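Local coordinates for protein AlkZ (Streptomyces sahachiroi, PDB 5UUJ) that belongs to the AlkZ-like family of DNA glycosylases, which is placed in the helix-turn-helix clan, at residues Arg118-Ile130 and Leu141-Met154. Residues are numbered along the deposited sequence; the frame is centred on the assembly and turned at random.
Sequences RQVDELTEEVAGI and LVTRLVADKRFVSM
Leu-145 is a knob in a hole on helix 118-130 walled by Leu-123, Val-127 and Ile-130, with the aliphatic base of Glu-126 completing it; its CD2 branch does most of the filling, 3.8 Å from Ile-130 CD1 and 4.0 Å from Val-127 CG2. The forked tip suits such a hollow. Ile-130 is in turn a bump that fits between Leu-141, Arg-144 and Leu-145: its CG2 rests against Leu-141 CD1 and over one face of the Arg-144 guanidinium, whose bent chain folds back onto it. Further along, Phe-151 drives the outer end of its ring into the helix surface, CZ 3.8 Å from Glu-122 CB at the ring edge. Leu-123 CD2 makes a CH-pi contact 3.8 Å from the ring centroid, and Arg-150 CB backs the opposite face. Leu-123 CD1 meets CE of the selenomethionine Met-154 tip to tip at 4.0 Å. At the exposed margin Arg-150 grips Asp-148 side-on with NE and NH2, while NH2 also gives Glu-126 OE2 a weak 3.0 Å bond, 143° at the hydrogen. This shared cation probably eases the closeness of the two carboxylates. Helix segments 118-130 and 141-146 run at 118° between their N-to-C directions, about 29 Å (centre to centre) from the chain centre; helix 162-172 packs Leu-169 on Val-127 and Trp-162 on Leu-141, and helix 155-160 follows directly.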
ATOM      1  N   ARG A 118      10.529 -17.409  20.593  1.00 19.77           N
ATOM      2  CA  ARG A 118       9.922 -18.705  20.876  1.00 20.57           C
ATOM      3  C   ARG A 118       8.419 -18.538  21.047  1.00 20.70           C
ATOM      4  O   ARG A 118       7.627 -19.317  20.514  1.00 20.67           O
ATOM      5  CB  ARG A 118      10.530 -19.335  22.132  1.00 22.20           C
ATOM      6  CG  ARG A 118       9.947 -20.696  22.500  1.00 23.49           C
ATOM      7  CD  ARG A 118      10.427 -21.786  21.559  1.00 23.36           C
ATOM      8  NE  ARG A 118       9.561 -22.965  21.593  1.00 24.56           N
ATOM      9  CZ  ARG A 118       8.574 -23.209  20.731  1.00 24.10           C
ATOM     10  NH1 ARG A 118       8.309 -22.361  19.744  1.00 22.39           N
ATOM     11  NH2 ARG A 118       7.846 -24.312  20.856  1.00 25.58           N
ATOM     12  N   GLN A 119       8.035 -17.506  21.789  1.00 21.06           N
ATOM     13  CA  GLN A 119       6.632 -17.245  22.075  1.00 21.43           C
ATOM     14  C   GLN A 119       5.860 -16.774  20.844  1.00 20.01           C
ATOM     15  O   GLN A 119       4.663 -17.024  20.733  1.00 20.16           O
ATOM     16  CB  GLN A 119       6.513 -16.214  23.193  1.00 22.53           C
ATOM     17  CG  GLN A 119       6.768 -16.789  24.570  1.00 24.51           C
ATOM     18  CD  GLN A 119       6.901 -15.719  25.628  1.00 25.89           C
ATOM     19  OE1 GLN A 119       7.373 -14.616  25.358  1.00 25.39           O
ATOM     20  NE2 GLN A 119       6.481 -16.039  26.847  1.00 27.97           N
ATOM     21  N   VAL A 120       6.535 -16.087  19.927  1.00 18.84           N
ATOM     22  CA  VAL A 120       5.893 -15.675  18.681  1.00 17.69           C
ATOM     23  C   VAL A 120       5.505 -16.920  17.883  1.00 17.47           C
ATOM     24  O   VAL A 120       4.412 -16.988  17.324  1.00 17.24           O
ATOM     25  CB  VAL A 120       6.807 -14.755  17.837  1.00 16.83           C
ATOM     26  CG1 VAL A 120       6.250 -14.558  16.430  1.00 15.89           C
ATOM     27  CG2 VAL A 120       6.971 -13.406  18.517  1.00 17.36           C
ATOM     28  N   ASP A 121       6.395 -17.909  17.850  1.00 18.25           N
ATOM     29  CA  ASP A 121       6.113 -19.162  17.157  1.00 18.10           C
ATOM     30  C   ASP A 121       4.920 -19.872  17.786  1.00 19.36           C
ATOM     31  O   ASP A 121       4.040 -20.365  17.081  1.00 19.27           O
ATOM     32  CB  ASP A 121       7.333 -20.089  17.178  1.00 18.67           C
ATOM     33  CG  ASP A 121       8.470 -19.588  16.307  1.00 20.28           C
ATOM     34  OD1 ASP A 121       8.256 -18.651  15.505  1.00 19.73           O
ATOM     35  OD2 ASP A 121       9.582 -20.147  16.419  1.00 21.08           O
ATOM     36  N   GLU A 122       4.899 -19.928  19.115  1.00 20.22           N
ATOM     37  CA  GLU A 122       3.803 -20.566  19.833  1.00 21.57           C
ATOM     38  C   GLU A 122       2.483 -19.873  19.520  1.00 21.08           C
ATOM     39  O   GLU A 122       1.467 -20.529  19.282  1.00 21.71           O
ATOM     40  CB  GLU A 122       4.061 -20.551  21.338  1.00 22.98           C
ATOM     41  CG  GLU A 122       5.226 -21.419  21.776  1.00 25.24           C
ATOM     42  CD  GLU A 122       5.591 -21.210  23.234  1.00 25.34           C
ATOM     43  OE1 GLU A 122       4.914 -20.412  23.914  1.00 28.96           O
ATOM     44  OE2 GLU A 122       6.558 -21.842  23.702  1.00 27.47           O
ATOM     45  N   LEU A 123       2.508 -18.544  19.513  1.00 20.16           N
ATOM     46  CA  LEU A 123       1.320 -17.757  19.209  1.00 19.77           C
ATOM     47  C   LEU A 123       0.848 -17.987  17.784  1.00 18.84           C
ATOM     48  O   LEU A 123      -0.352 -18.052  17.528  1.00 19.07           O
ATOM     49  CB  LEU A 123       1.594 -16.272  19.424  1.00 19.27           C
ATOM     50  CG  LEU A 123       1.713 -15.839  20.880  1.00 24.01           C
ATOM     51  CD1 LEU A 123       2.360 -14.470  20.947  1.00 20.32           C
ATOM     52  CD2 LEU A 123       0.346 -15.833  21.555  1.00 24.87           C
ATOM     53  N   THR A 124       1.798 -18.096  16.859  1.00 18.00           N
ATOM     54  CA  THR A 124       1.481 -18.345  15.459  1.00 18.79           C
ATOM     55  C   THR A 124       0.657 -19.623  15.335  1.00 18.53           C
ATOM     56  O   THR A 124      -0.396 -19.638  14.697  1.00 18.58           O
ATOM     57  CB  THR A 124       2.760 -18.463  14.604  1.00 17.54           C
ATOM     58  OG1 THR A 124       3.474 -17.221  14.635  1.00 18.56           O
ATOM     59  CG2 THR A 124       2.427 -18.810  13.158  1.00 16.70           C
ATOM     60  N   GLU A 125       1.145 -20.685  15.967  1.00 19.87           N
ATOM     61  CA  GLU A 125       0.491 -21.986  15.940  1.00 22.47           C
ATOM     62  C   GLU A 125      -0.892 -21.937  16.574  1.00 23.73           C
ATOM     63  O   GLU A 125      -1.864 -22.435  16.009  1.00 23.29           O
ATOM     64  CB  GLU A 125       1.348 -23.027  16.670  1.00 22.72           C
ATOM     65  CG  GLU A 125       2.718 -23.250  16.044  1.00 23.67           C
ATOM     66  CD  GLU A 125       3.693 -23.970  16.968  1.00 32.53           C
ATOM     67  OE1 GLU A 125       3.317 -24.312  18.112  1.00 31.70           O
ATOM     68  OE2 GLU A 125       4.846 -24.193  16.544  1.00 37.28           O
ATOM     69  N   GLU A 126      -0.979 -21.328  17.751  1.00 22.12           N
ATOM     70  CA  GLU A 126      -2.210 -21.370  18.525  1.00 23.90           C
ATOM     71  C   GLU A 126      -3.288 -20.471  17.921  1.00 22.43           C
ATOM     72  O   GLU A 126      -4.463 -20.834  17.903  1.00 23.36           O
ATOM     73  CB  GLU A 126      -1.936 -20.969  19.974  1.00 24.08           C
ATOM     74  CG  GLU A 126      -2.931 -21.542  20.962  1.00 31.35           C
ATOM     75  CD  GLU A 126      -2.895 -23.060  21.024  1.00 29.72           C
ATOM     76  OE1 GLU A 126      -3.878 -23.654  21.510  1.00 36.24           O
ATOM     77  OE2 GLU A 126      -1.886 -23.660  20.592  1.00 32.12           O
ATOM     78  N   VAL A 127      -2.887 -19.305  17.424  1.00 20.86           N
ATOM     79  CA  VAL A 127      -3.831 -18.385  16.797  1.00 20.14           C
ATOM     80  C   VAL A 127      -4.420 -19.032  15.544  1.00 20.10           C
ATOM     81  O   VAL A 127      -5.614 -18.911  15.280  1.00 20.45           O
ATOM     82  CB  VAL A 127      -3.160 -17.034  16.448  1.00 18.78           C
ATOM     83  CG1 VAL A 127      -3.996 -16.228  15.450  1.00 18.10           C
ATOM     84  CG2 VAL A 127      -2.932 -16.227  17.716  1.00 19.27           C
ATOM     85  N   ALA A 128      -3.580 -19.731  14.787  1.00 19.92           N
ATOM     86  CA  ALA A 128      -4.027 -20.397  13.571  1.00 20.26           C
ATOM     87  C   ALA A 128      -5.132 -21.405  13.881  1.00 21.98           C
ATOM     88  O   ALA A 128      -6.097 -21.531  13.129  1.00 22.39           O
ATOM     89  CB  ALA A 128      -2.860 -21.085  12.878  1.00 20.28           C
ATOM     90  N   GLY A 129      -4.988 -22.114  14.998  1.00 23.21           N
ATOM     91  CA  GLY A 129      -5.968 -23.109  15.401  1.00 25.22           C
ATOM     92  C   GLY A 129      -7.254 -22.488  15.916  1.00 25.48           C
ATOM     93  O   GLY A 129      -8.351 -22.958  15.613  1.00 26.63           O
ATOM     94  N   ILE A 130      -7.116 -21.423  16.696  1.00 24.62           N
ATOM     95  CA  ILE A 130      -8.266 -20.745  17.277  1.00 25.05           C
ATOM     96  C   ILE A 130      -9.134 -20.097  16.198  1.00 24.19           C
ATOM     97  O   ILE A 130     -10.361 -20.141  16.277  1.00 25.14           O
ATOM     98  CB  ILE A 130      -7.811 -19.679  18.299  1.00 24.58           C
ATOM     99  CG1 ILE A 130      -7.194 -20.362  19.523  1.00 25.98           C
ATOM    100  CG2 ILE A 130      -8.975 -18.797  18.749  1.00 25.04           C
ATOM    101  CD1 ILE A 130      -6.338 -19.446  20.375  1.00 25.54           C
ATOM    102  N   LEU A 141     -10.139 -12.996  21.146  1.00 26.24           N
ATOM    103  CA  LEU A 141      -8.985 -13.808  20.769  1.00 25.04           C
ATOM    104  C   LEU A 141      -7.949 -13.857  21.893  1.00 25.87           C
ATOM    105  O   LEU A 141      -7.393 -14.917  22.193  1.00 26.12           O
ATOM    106  CB  LEU A 141      -8.346 -13.271  19.486  1.00 23.05           C
ATOM    107  CG  LEU A 141      -7.049 -13.952  19.034  1.00 21.88           C
ATOM    108  CD1 LEU A 141      -7.241 -15.452  18.845  1.00 22.16           C
ATOM    109  CD2 LEU A 141      -6.529 -13.318  17.755  1.00 20.26           C
ATOM    110  N   VAL A 142      -7.690 -12.710  22.511  1.00 32.30           N
ATOM    111  CA  VAL A 142      -6.720 -12.632  23.596  1.00 29.24           C
ATOM    112  C   VAL A 142      -7.209 -13.450  24.786  1.00 32.27           C
ATOM    113  O   VAL A 142      -6.414 -14.084  25.476  1.00 31.92           O
ATOM    114  CB  VAL A 142      -6.466 -11.169  24.025  1.00 32.94           C
ATOM    115  CG1 VAL A 142      -5.675 -11.102  25.333  1.00 35.09           C
ATOM    116  CG2 VAL A 142      -5.723 -10.422  22.931  1.00 29.76           C
ATOM    117  N   THR A 143      -8.520 -13.436  25.014  1.00 31.20           N
ATOM    118  CA  THR A 143      -9.116 -14.196  26.109  1.00 33.47           C
ATOM    119  C   THR A 143      -8.929 -15.694  25.886  1.00 33.21           C
ATOM    120  O   THR A 143      -8.649 -16.435  26.826  1.00 34.96           O
ATOM    121  CB  THR A 143     -10.617 -13.874  26.267  1.00 34.86           C
ATOM    122  OG1 THR A 143     -10.771 -12.495  26.622  1.00 35.69           O
ATOM    123  CG2 THR A 143     -11.262 -14.740  27.347  1.00 37.58           C
ATOM    124  N   ARG A 144      -9.083 -16.137  24.641  1.00 32.67           N
ATOM    125  CA  ARG A 144      -8.849 -17.535  24.295  1.00 32.57           C
ATOM    126  C   ARG A 144      -7.396 -17.913  24.565  1.00 33.51           C
ATOM    127  O   ARG A 144      -7.110 -18.972  25.126  1.00 33.54           O
ATOM    128  CB  ARG A 144      -9.188 -17.799  22.825  1.00 32.72           C
ATOM    129  CG  ARG A 144     -10.678 -17.886  22.520  1.00 36.88           C
ATOM    130  CD  ARG A 144     -11.311 -19.130  23.128  1.00 36.64           C
ATOM    131  NE  ARG A 144     -10.595 -20.351  22.761  1.00 41.58           N
ATOM    132  CZ  ARG A 144     -10.802 -21.044  21.644  1.00 38.60           C
ATOM    133  NH1 ARG A 144     -11.711 -20.647  20.764  1.00 32.33           N
ATOM    134  NH2 ARG A 144     -10.095 -22.142  21.405  1.00 41.15           N
ATOM    135  N   LEU A 145      -6.485 -17.033  24.163  1.00 29.15           N
ATOM    136  CA  LEU A 145      -5.054 -17.284  24.293  1.00 28.59           C
ATOM    137  C   LEU A 145      -4.608 -17.421  25.747  1.00 30.74           C
ATOM    138  O   LEU A 145      -3.896 -18.361  26.094  1.00 31.38           O
ATOM    139  CB  LEU A 145      -4.262 -16.164  23.616  1.00 26.68           C
ATOM    140  CG  LEU A 145      -4.293 -16.151  22.086  1.00 24.55           C
ATOM    141  CD1 LEU A 145      -3.790 -14.818  21.535  1.00 23.25           C
ATOM    142  CD2 LEU A 145      -3.477 -17.312  21.527  1.00 23.91           C
ATOM    143  N   VAL A 146      -5.033 -16.492  26.599  1.00 38.49           N
ATOM    144  CA  VAL A 146      -4.561 -16.466  27.981  1.00 41.75           C
ATOM    145  C   VAL A 146      -5.157 -17.608  28.800  1.00 42.00           C
ATOM    146  O   VAL A 146      -4.707 -17.880  29.910  1.00 47.43           O
ATOM    147  CB  VAL A 146      -4.881 -15.120  28.669  1.00 40.37           C
ATOM    148  CG1 VAL A 146      -4.143 -13.980  27.963  1.00 38.31           C
ATOM    149  CG2 VAL A 146      -6.391 -14.879  28.728  1.00 42.64           C
ATOM    150  N   ALA A 147      -6.177 -18.266  28.260  1.00 48.09           N
ATOM    151  CA  ALA A 147      -6.686 -19.488  28.871  1.00 48.70           C
ATOM    152  C   ALA A 147      -5.591 -20.554  28.825  1.00 50.83           C
ATOM    153  O   ALA A 147      -5.553 -21.461  29.657  1.00 53.46           O
ATOM    154  CB  ALA A 147      -7.947 -19.971  28.162  1.00 44.88           C
ATOM    155  N   ASP A 148      -4.695 -20.426  27.848  1.00 46.09           N
ATOM    156  CA  ASP A 148      -3.571 -21.344  27.700  1.00 42.16           C
ATOM    157  C   ASP A 148      -2.513 -21.028  28.747  1.00 45.38           C
ATOM    158  O   ASP A 148      -2.376 -19.890  29.194  1.00 42.83           O
ATOM    159  CB  ASP A 148      -2.974 -21.252  26.291  1.00 37.47           C
ATOM    160  CG  ASP A 148      -2.029 -22.401  25.971  1.00 39.62           C
ATOM    161  OD1 ASP A 148      -1.161 -22.726  26.807  1.00 45.09           O
ATOM    162  OD2 ASP A 148      -2.147 -22.976  24.870  1.00 45.50           O
ATOM    163  N   LYS A 149      -1.757 -22.053  29.118  1.00 48.74           N
ATOM    164  CA  LYS A 149      -0.785 -21.958  30.196  1.00 47.89           C
ATOM    165  C   LYS A 149       0.473 -21.240  29.720  1.00 43.98           C
ATOM    166  O   LYS A 149       1.157 -20.580  30.502  1.00 46.68           O
ATOM    167  CB  LYS A 149      -0.444 -23.357  30.714  1.00 57.78           C
ATOM    168  CG  LYS A 149      -1.557 -24.381  30.484  1.00 59.04           C
ATOM    169  CD  LYS A 149      -1.474 -25.555  31.441  1.00 61.39           C
ATOM    170  CE  LYS A 149      -2.680 -26.470  31.281  1.00 60.35           C
ATOM    171  NZ  LYS A 149      -3.106 -27.082  32.571  1.00 63.44           N
ATOM    172  N   ARG A 150       0.763 -21.366  28.429  1.00 38.41           N
ATOM    173  CA  ARG A 150       1.933 -20.734  27.831  1.00 36.63           C
ATOM    174  C   ARG A 150       1.788 -19.218  27.711  1.00 36.76           C
ATOM    175  O   ARG A 150       2.773 -18.518  27.479  1.00 37.47           O
ATOM    176  CB  ARG A 150       2.196 -21.325  26.444  1.00 36.80           C
ATOM    177  CG  ARG A 150       2.620 -22.785  26.442  1.00 33.74           C
ATOM    178  CD  ARG A 150       2.503 -23.375  25.045  1.00 32.05           C
ATOM    179  NE  ARG A 150       1.114 -23.662  24.695  1.00 33.10           N
ATOM    180  CZ  ARG A 150       0.696 -23.978  23.474  1.00 29.17           C
ATOM    181  NH1 ARG A 150       1.556 -24.040  22.466  1.00 26.68           N
ATOM    182  NH2 ARG A 150      -0.588 -24.224  23.258  1.00 30.79           N
ATOM    183  N   PHE A 151       0.563 -18.719  27.868  1.00 34.29           N
ATOM    184  CA  PHE A 151       0.247 -17.324  27.564  1.00 34.33           C
ATOM    185  C   PHE A 151      -0.415 -16.587  28.725  1.00 37.29           C
ATOM    186  O   PHE A 151      -0.600 -15.372  28.661  1.00 37.89           O
ATOM    187  CB  PHE A 151      -0.676 -17.252  26.343  1.00 32.52           C
ATOM    188  CG  PHE A 151      -0.161 -17.998  25.145  1.00 29.90           C
ATOM    189  CD1 PHE A 151       1.133 -17.812  24.697  1.00 28.63           C
ATOM    190  CD2 PHE A 151      -0.976 -18.889  24.468  1.00 28.99           C
ATOM    191  CE1 PHE A 151       1.605 -18.498  23.594  1.00 26.51           C
ATOM    192  CE2 PHE A 151      -0.510 -19.578  23.367  1.00 26.90           C
ATOM    193  CZ  PHE A 151       0.783 -19.383  22.930  1.00 25.68           C
ATOM    194  N   VAL A 152      -0.783 -17.316  29.772  1.00 40.04           N
ATOM    195  CA  VAL A 152      -1.530 -16.733  30.884  1.00 43.18           C
ATOM    196  C   VAL A 152      -0.752 -15.599  31.553  1.00 44.91           C
ATOM    197  O   VAL A 152      -1.341 -14.658  32.085  1.00 47.14           O
ATOM    198  CB  VAL A 152      -1.892 -17.805  31.942  1.00 45.27           C
ATOM    199  CG1 VAL A 152      -0.640 -18.342  32.633  1.00 45.91           C
ATOM    200  CG2 VAL A 152      -2.881 -17.248  32.960  1.00 48.62           C
ATOM    201  N   SER A 153       0.573 -15.690  31.514  1.00 57.54           N
ATOM    202  CA  SER A 153       1.426 -14.682  32.132  1.00 61.60           C
ATOM    203  C   SER A 153       1.597 -13.454  31.240  1.00 59.73           C
ATOM    204  O   SER A 153       2.157 -12.443  31.666  1.00 60.23           O
ATOM    205  CB  SER A 153       2.795 -15.284  32.457  1.00 61.84           C
ATOM    206  OG  SER A 153       3.387 -15.854  31.302  1.00 65.56           O
HETATM  207  N   MSE A 154       1.103 -13.545  30.008  1.00 52.76           N
HETATM  208  CA  MSE A 154       1.313 -12.502  29.003  1.00 50.32           C
HETATM  209  C   MSE A 154       0.114 -11.586  28.807  1.00 49.62           C
HETATM  210  O   MSE A 154       0.149 -10.707  27.944  1.00 49.17           O
HETATM  211  CB  MSE A 154       1.643 -13.128  27.649  1.00 44.82           C
HETATM  212  CG  MSE A 154       2.973 -13.844  27.554  1.00 44.92           C
HETATM  213 SE   MSE A 154       3.175 -14.634  25.776  1.00 77.11          SE
HETATM  214  CE  MSE A 154       2.625 -13.117  24.694  1.00 51.84           C
TER
HETATM  215  O   HOH W   1       5.649 -14.873  29.464  1.00 30.54           O
HETATM  216  O   HOH W   2       5.517 -19.053  26.894  1.00 37.69           O
HETATM  217  O   HOH W   3       1.462 -25.211  19.748  1.00 27.80           O
HETATM  218  O   HOH W   4     -11.761 -21.661  18.090  1.00 24.12           O